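Side-chain contacts in 4-amino-4-deoxy-L-arabinose transferase or related glycosyltransferases of PMT family (PDB 5EZM), which probably transfers 4-amino-4-deoxy-L-arabinose from a lipid carrier to lipid A, as a zinc-binding membrane glycosyltransferase of the GT-C fold: residues R52-P57 against L105-A110; R61-S66 against L493-R498. All coordinates share one frame; numbering follows the deposited sequence.

Contact 1: residues R52-P57 against L105-A110. With MPG ([(Z)-octadec-9-enyl] (2R)-2,3-bis(oxidanyl)propanoate), chain B.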
loop_
_atom_site.group_PDB
_atom_site.type_symbol
_atom_site.label_atom_id
_atom_site.label_comp_id
_atom_site.label_asym_id
_atom_site.label_seq_id
_atom_site.Cartn_x
_atom_site.Cartn_y
_atom_site.Cartn_z
ATOM N N ARG A 52 -0.460 14.846 -2.655
ATOM C CA ARG A 52 0.949 14.548 -2.457
ATOM C C ARG A 52 1.552 14.101 -3.779
ATOM O O ARG A 52 0.891 13.421 -4.570
ATOM C CB ARG A 52 1.160 13.452 -1.402
ATOM C CG ARG A 52 0.539 13.734 -0.046
ATOM C CD ARG A 52 0.809 12.593 0.929
ATOM N NE ARG A 52 0.265 11.320 0.462
ATOM C CZ ARG A 52 0.985 10.355 -0.103
ATOM N NH1 ARG A 52 2.292 10.510 -0.273
ATOM N NH2 ARG A 52 0.401 9.231 -0.500
ATOM N N HIS A 53 2.800 14.488 -4.020
ATOM C CA HIS A 53 3.526 13.924 -5.143
ATOM C C HIS A 53 3.897 12.476 -4.846
ATOM O O HIS A 53 3.912 12.036 -3.693
ATOM C CB HIS A 53 4.777 14.745 -5.445
ATOM C CG HIS A 53 4.485 16.085 -6.041
ATOM N ND1 HIS A 53 4.409 17.235 -5.285
ATOM C CD2 HIS A 53 4.239 16.458 -7.318
ATOM C CE1 HIS A 53 4.135 18.260 -6.072
ATOM N NE2 HIS A 53 4.025 17.814 -7.311
ATOM N N LEU A 54 4.195 11.730 -5.908
ATOM C CA LEU A 54 4.448 10.301 -5.773
ATOM C C LEU A 54 5.744 10.053 -5.013
ATOM O O LEU A 54 6.780 10.659 -5.307
ATOM C CB LEU A 54 4.505 9.637 -7.147
ATOM C CG LEU A 54 3.208 9.650 -7.956
ATOM C CD1 LEU A 54 3.391 8.891 -9.255
ATOM C CD2 LEU A 54 2.063 9.063 -7.146
ATOM N N VAL A 55 5.682 9.156 -4.036
ATOM C CA VAL A 55 6.807 8.850 -3.162
ATOM C C VAL A 55 7.435 7.546 -3.642
ATOM O O VAL A 55 6.807 6.482 -3.583
ATOM C CB VAL A 55 6.366 8.758 -1.696
ATOM C CG1 VAL A 55 7.489 8.205 -0.827
ATOM C CG2 VAL A 55 5.916 10.126 -1.197
ATOM N N GLY A 56 8.673 7.622 -4.118
ATOM C CA GLY A 56 9.396 6.436 -4.539
ATOM C C GLY A 56 9.875 5.603 -3.365
ATOM O O GLY A 56 9.984 6.108 -2.249
ATOM N N PRO A 57 10.174 4.319 -3.607
ATOM C CA PRO A 57 10.074 3.660 -4.914
ATOM C C PRO A 57 8.676 3.166 -5.284
ATOM O O PRO A 57 8.325 3.215 -6.461
ATOM C CB PRO A 57 11.028 2.472 -4.770
ATOM C CG PRO A 57 11.013 2.161 -3.319
ATOM C CD PRO A 57 10.861 3.475 -2.613
ATOM N N LEU A 105 -3.849 10.214 -16.591
ATOM C CA LEU A 105 -2.718 10.068 -15.689
ATOM C C LEU A 105 -2.752 11.132 -14.602
ATOM O O LEU A 105 -3.222 12.252 -14.812
ATOM C CB LEU A 105 -1.401 10.162 -16.455
ATOM C CG LEU A 105 -1.166 9.092 -17.516
ATOM C CD1 LEU A 105 0.110 9.391 -18.291
ATOM C CD2 LEU A 105 -1.090 7.729 -16.861
ATOM N N GLY A 106 -2.237 10.772 -13.435
ATOM C CA GLY A 106 -2.192 11.697 -12.321
ATOM C C GLY A 106 -1.898 10.965 -11.034
ATOM O O GLY A 106 -1.875 9.730 -10.974
ATOM N N GLU A 107 -1.671 11.761 -9.988
ATOM C CA GLU A 107 -1.349 11.201 -8.681
ATOM C C GLU A 107 -2.518 10.401 -8.117
ATOM O O GLU A 107 -2.357 9.233 -7.747
ATOM C CB GLU A 107 -0.942 12.316 -7.716
ATOM C CG GLU A 107 0.486 12.813 -7.892
ATOM C CD GLU A 107 0.639 13.839 -9.005
ATOM O OE1 GLU A 107 -0.221 13.889 -9.911
ATOM O OE2 GLU A 107 1.627 14.604 -8.970
ATOM N N TRP A 108 -3.706 11.010 -8.044
ATOM C CA TRP A 108 -4.823 10.324 -7.402
ATOM C C TRP A 108 -5.289 9.124 -8.212
ATOM O O TRP A 108 -5.751 8.135 -7.633
ATOM C CB TRP A 108 -5.985 11.288 -7.146
ATOM C CG TRP A 108 -6.750 11.753 -8.360
ATOM C CD1 TRP A 108 -6.587 12.933 -9.029
ATOM C CD2 TRP A 108 -7.823 11.066 -9.021
ATOM N NE1 TRP A 108 -7.481 13.017 -10.070
ATOM C CE2 TRP A 108 -8.250 11.884 -10.086
ATOM C CE3 TRP A 108 -8.461 9.839 -8.816
ATOM C CZ2 TRP A 108 -9.282 11.513 -10.947
ATOM C CZ3 TRP A 108 -9.490 9.473 -9.674
ATOM C CH2 TRP A 108 -9.888 10.308 -10.723
ATOM N N GLN A 109 -5.174 9.182 -9.541
ATOM C CA GLN A 109 -5.500 8.011 -10.349
ATOM C C GLN A 109 -4.530 6.869 -10.075
ATOM O O GLN A 109 -4.928 5.699 -10.044
ATOM C CB GLN A 109 -5.494 8.374 -11.833
ATOM C CG GLN A 109 -6.540 9.407 -12.232
ATOM C CD GLN A 109 -6.005 10.824 -12.198
ATOM O OE1 GLN A 109 -5.204 11.178 -11.330
ATOM N NE2 GLN A 109 -6.442 11.644 -13.149
ATOM N N ALA A 110 -3.254 7.189 -9.867
ATOM C CA ALA A 110 -2.270 6.157 -9.574
ATOM C C ALA A 110 -2.479 5.529 -8.203
ATOM O O ALA A 110 -1.989 4.419 -7.962
ATOM C CB ALA A 110 -0.862 6.742 -9.676
HETATM C C2 MPG B . -8.541 16.409 -5.787
HETATM C C3 MPG B . -9.290 15.499 -6.753
HETATM C C4 MPG B . -9.774 14.216 -6.098
HETATM C C5 MPG B . -10.369 13.249 -7.134
HETATM C C6 MPG B . -11.275 12.171 -6.515
HETATM C C7 MPG B . -11.932 11.290 -7.596
HETATM C C8 MPG B . -12.834 10.183 -7.002
HETATM C C9 MPG B . -13.177 9.083 -8.036
HETATM C C10 MPG B . -13.842 7.842 -7.379
HETATM C C11 MPG B . -13.903 6.628 -8.332
HETATM C C12 MPG B . -14.738 5.439 -7.743
HETATM C C1 MPG B . -7.945 17.637 -6.482
#

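Contact 2: residues R61-S66 against L493-R498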
loop_
_atom_site.group_PDB
_atom_site.type_symbol
_atom_site.label_atom_id
_atom_site.label_comp_id
_atom_site.label_asym_id
_atom_site.label_seq_id
_atom_site.Cartn_x
_atom_site.Cartn_y
_atom_site.Cartn_z
ATOM N N ARG A 61 7.031 3.446 -8.786
ATOM C CA ARG A 61 7.243 2.231 -9.569
ATOM C C ARG A 61 5.934 1.699 -10.136
ATOM O O ARG A 61 5.837 1.402 -11.333
ATOM C CB ARG A 61 7.925 1.153 -8.722
ATOM C CG ARG A 61 7.808 -0.242 -9.337
ATOM C CD ARG A 61 8.617 -1.296 -8.594
ATOM N NE ARG A 61 8.407 -1.240 -7.152
ATOM C CZ ARG A 61 9.387 -1.123 -6.264
ATOM N NH1 ARG A 61 10.648 -1.068 -6.668
ATOM N NH2 ARG A 61 9.106 -1.071 -4.969
ATOM N N TYR A 62 4.912 1.563 -9.292
ATOM C CA TYR A 62 3.661 1.000 -9.780
ATOM C C TYR A 62 2.901 1.993 -10.651
ATOM O O TYR A 62 2.249 1.590 -11.625
ATOM C CB TYR A 62 2.819 0.516 -8.600
ATOM C CG TYR A 62 3.538 -0.552 -7.810
ATOM C CD1 TYR A 62 4.100 -1.650 -8.450
ATOM C CD2 TYR A 62 3.698 -0.442 -6.435
ATOM C CE1 TYR A 62 4.778 -2.622 -7.743
ATOM C CE2 TYR A 62 4.377 -1.414 -5.716
ATOM C CZ TYR A 62 4.915 -2.501 -6.376
ATOM O OH TYR A 62 5.590 -3.470 -5.670
ATOM N N ALA A 63 2.997 3.292 -10.345
ATOM C CA ALA A 63 2.357 4.283 -11.204
ATOM C C ALA A 63 2.970 4.274 -12.598
ATOM O O ALA A 63 2.258 4.422 -13.601
ATOM C CB ALA A 63 2.461 5.673 -10.582
ATOM N N GLU A 64 4.290 4.080 -12.682
ATOM C CA GLU A 64 4.974 4.106 -13.971
ATOM C C GLU A 64 4.777 2.809 -14.741
ATOM O O GLU A 64 4.544 2.841 -15.953
ATOM C CB GLU A 64 6.466 4.380 -13.780
ATOM C CG GLU A 64 7.297 4.166 -15.044
ATOM C CD GLU A 64 6.909 5.098 -16.189
ATOM O OE1 GLU A 64 6.234 6.119 -15.943
ATOM O OE2 GLU A 64 7.287 4.812 -17.342
ATOM N N ILE A 65 4.891 1.663 -14.067
ATOM C CA ILE A 65 4.564 0.395 -14.713
ATOM C C ILE A 65 3.163 0.459 -15.301
ATOM O O ILE A 65 2.938 0.120 -16.470
ATOM C CB ILE A 65 4.703 -0.768 -13.716
ATOM C CG1 ILE A 65 6.177 -1.015 -13.391
ATOM C CG2 ILE A 65 4.066 -2.023 -14.277
ATOM C CD1 ILE A 65 6.405 -2.026 -12.292
ATOM N N SER A 66 2.203 0.928 -14.503
ATOM C CA SER A 66 0.839 1.048 -15.002
ATOM C C SER A 66 0.757 2.032 -16.160
ATOM O O SER A 66 -0.004 1.814 -17.109
ATOM C CB SER A 66 -0.096 1.460 -13.871
ATOM O OG SER A 66 -0.190 0.423 -12.912
ATOM N N LEU A 493 10.751 10.356 -11.291
ATOM C CA LEU A 493 10.961 11.323 -12.365
ATOM C C LEU A 493 10.535 10.809 -13.738
ATOM O O LEU A 493 9.914 11.587 -14.486
ATOM C CB LEU A 493 12.427 11.773 -12.388
ATOM C CG LEU A 493 12.772 12.849 -13.422
ATOM C CD1 LEU A 493 12.032 14.137 -13.114
ATOM C CD2 LEU A 493 14.266 13.092 -13.469
ATOM N N PRO A 494 10.825 9.564 -14.141
ATOM C CA PRO A 494 10.325 9.111 -15.452
ATOM C C PRO A 494 8.812 9.171 -15.574
ATOM O O PRO A 494 8.304 9.489 -16.656
ATOM C CB PRO A 494 10.858 7.673 -15.561
ATOM C CG PRO A 494 11.338 7.313 -14.205
ATOM C CD PRO A 494 11.747 8.581 -13.550
ATOM N N PHE A 495 8.073 8.891 -14.494
ATOM C CA PHE A 495 6.620 9.020 -14.547
ATOM C C PHE A 495 6.213 10.455 -14.843
ATOM O O PHE A 495 5.378 10.706 -15.719
ATOM C CB PHE A 495 5.988 8.556 -13.234
ATOM C CG PHE A 495 4.495 8.780 -13.165
ATOM C CD1 PHE A 495 3.614 7.864 -13.722
ATOM C CD2 PHE A 495 3.972 9.906 -12.544
ATOM C CE1 PHE A 495 2.239 8.067 -13.657
ATOM C CE2 PHE A 495 2.600 10.116 -12.475
ATOM C CZ PHE A 495 1.732 9.197 -13.031
ATOM N N TYR A 496 6.789 11.412 -14.113
ATOM C CA TYR A 496 6.424 12.810 -14.322
ATOM C C TYR A 496 6.863 13.311 -15.690
ATOM O O TYR A 496 6.250 14.238 -16.232
ATOM C CB TYR A 496 7.006 13.681 -13.212
ATOM C CG TYR A 496 6.224 13.572 -11.930
ATOM C CD1 TYR A 496 5.001 14.214 -11.789
ATOM C CD2 TYR A 496 6.696 12.815 -10.863
ATOM C CE1 TYR A 496 4.271 14.112 -10.622
ATOM C CE2 TYR A 496 5.969 12.708 -9.687
ATOM C CZ TYR A 496 4.758 13.359 -9.577
ATOM O OH TYR A 496 4.029 13.261 -8.418
ATOM N N LEU A 497 7.904 12.711 -16.271
ATOM C CA LEU A 497 8.317 13.084 -17.616
ATOM C C LEU A 497 7.523 12.373 -18.703
ATOM O O LEU A 497 7.632 12.759 -19.873
ATOM C CB LEU A 497 9.809 12.798 -17.807
ATOM C CG LEU A 497 10.750 13.726 -17.043
ATOM C CD1 LEU A 497 12.181 13.245 -17.163
ATOM C CD2 LEU A 497 10.614 15.151 -17.548
ATOM N N ARG A 498 6.724 11.366 -18.345
ATOM C CA ARG A 498 6.074 10.486 -19.315
ATOM C C ARG A 498 7.109 9.928 -20.290
ATOM O O ARG A 498 6.923 9.930 -21.509
ATOM C CB ARG A 498 4.948 11.211 -20.060
ATOM C CG ARG A 498 4.065 12.110 -19.198
ATOM C CD ARG A 498 3.157 11.307 -18.293
ATOM N NE ARG A 498 2.042 12.097 -17.770
ATOM C CZ ARG A 498 1.989 12.612 -16.543
ATOM N NH1 ARG A 498 2.994 12.425 -15.698
ATOM N NH2 ARG A 498 0.927 13.311 -16.158
#

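Contact 1: residues R52-P57 against L105-A110
In the GT-C fold of this transferase, the long excursion between the first two predicted transmembrane helices closes on itself where R52, H53 and L54, at its start, meet E107, near its end. E107 opens the short helix 107-110, with G106 as its N-cap and a first-turn bond from A110 N to G106 O. Its side chain is the centre of the contact. CG sits anti to the carbonyl carbon (chi1 -79°) and the chain then bends at chi2 (83°), which lays the methylene carbons against the loop backbone and turns the carboxylate alongside the H53 ring. CG lies 3.4 Å from R52 O, a carbonyl that accepts a hydrogen bond from R111. L54 reaches the same carbon from another side, its CD2 4.1 Å from E107 CG, the two side chains running at a slant to each other. H53 and E107 point the same way, ring and carboxylate planes 61° apart, with H53 CD2 3.6 Å from E107 OE2. The polar atoms find their hydrogen-bond partners outside the two segments: E107 OE2 at the hydroxyl of Y496, H53 ND1 at E458. On the lipid side of the same helix, the W108 ring has Q109 CD over one face, toward the rim, and the bound MPG chain over the opposite face, its C7 coming within 3.7 Å of W108 CZ3.

Contact 2: residues R61-S66 against L493-R498
Helix 61-66 and helix 493-497 approach to 9.1 Å between axes at an angle of 40°, nearest at E64 and F495, whose CA atoms are 5.2 Å apart. A63 faces the neighbour and, being small, probably allows this approach; its CB lies over one face of the F495 ring, a CH-pi contact 4.2 Å from CB to the ring centroid. The ring is turned beneath it with CG anti to the backbone N (chi1 175°), and its rim also reaches the helix backbone, CE1 lying 3.6 Å from A63 O. That carbonyl also has the hydroxyl of Y100 as hydrogen-bond partner, and the rim of the phenyl packs beside it. E64 comes from beside the ring: OE1 stands at the edge, near the ring plane, and 3.2 Å from F495 CA, while its charge is answered by a salt bridge to R67. Helix 493-497 belongs to the C-terminal domain family region, so the packing docks that part onto helix 58-72, which follows the first predicted transmembrane helix. A Schellman motif ends helix 493-497: R498 takes positive phi, and R498 N bonds back to F495 O. R498 NH1 grips the same carbonyl oxygen at 2.9 Å, the two donors arriving from opposite faces of its plane, while NH1 also hovers over the F495 ring face turned from A63. With F495 cut back to alanine, A63 CB would probably lose its aromatic partner, and a gap is likely to open between the helices.

Both contacts show how a membrane enzyme seats elements, probably outside the membrane, on one another, and the hydroxyl of Y496, from the second, joins them by also forming a probable hydrogen bond to L54 N in the first. Contact 1 is partly buried and joins two ends of the mostly helical stretch between the predicted transmembrane helices, with a backbone carbonyl, a leucine and a histidine around one glutamate. Contact 2 is fully buried and brings together parts far apart in sequence, helix 58-72 and the C-terminal region, through a methyl on a ring face and a carboxylate oxygen at its edge. Each buries about 185 Å², yet bound lipid adjoins only contact 1, at W108. Their centres lie about 9 Å apart.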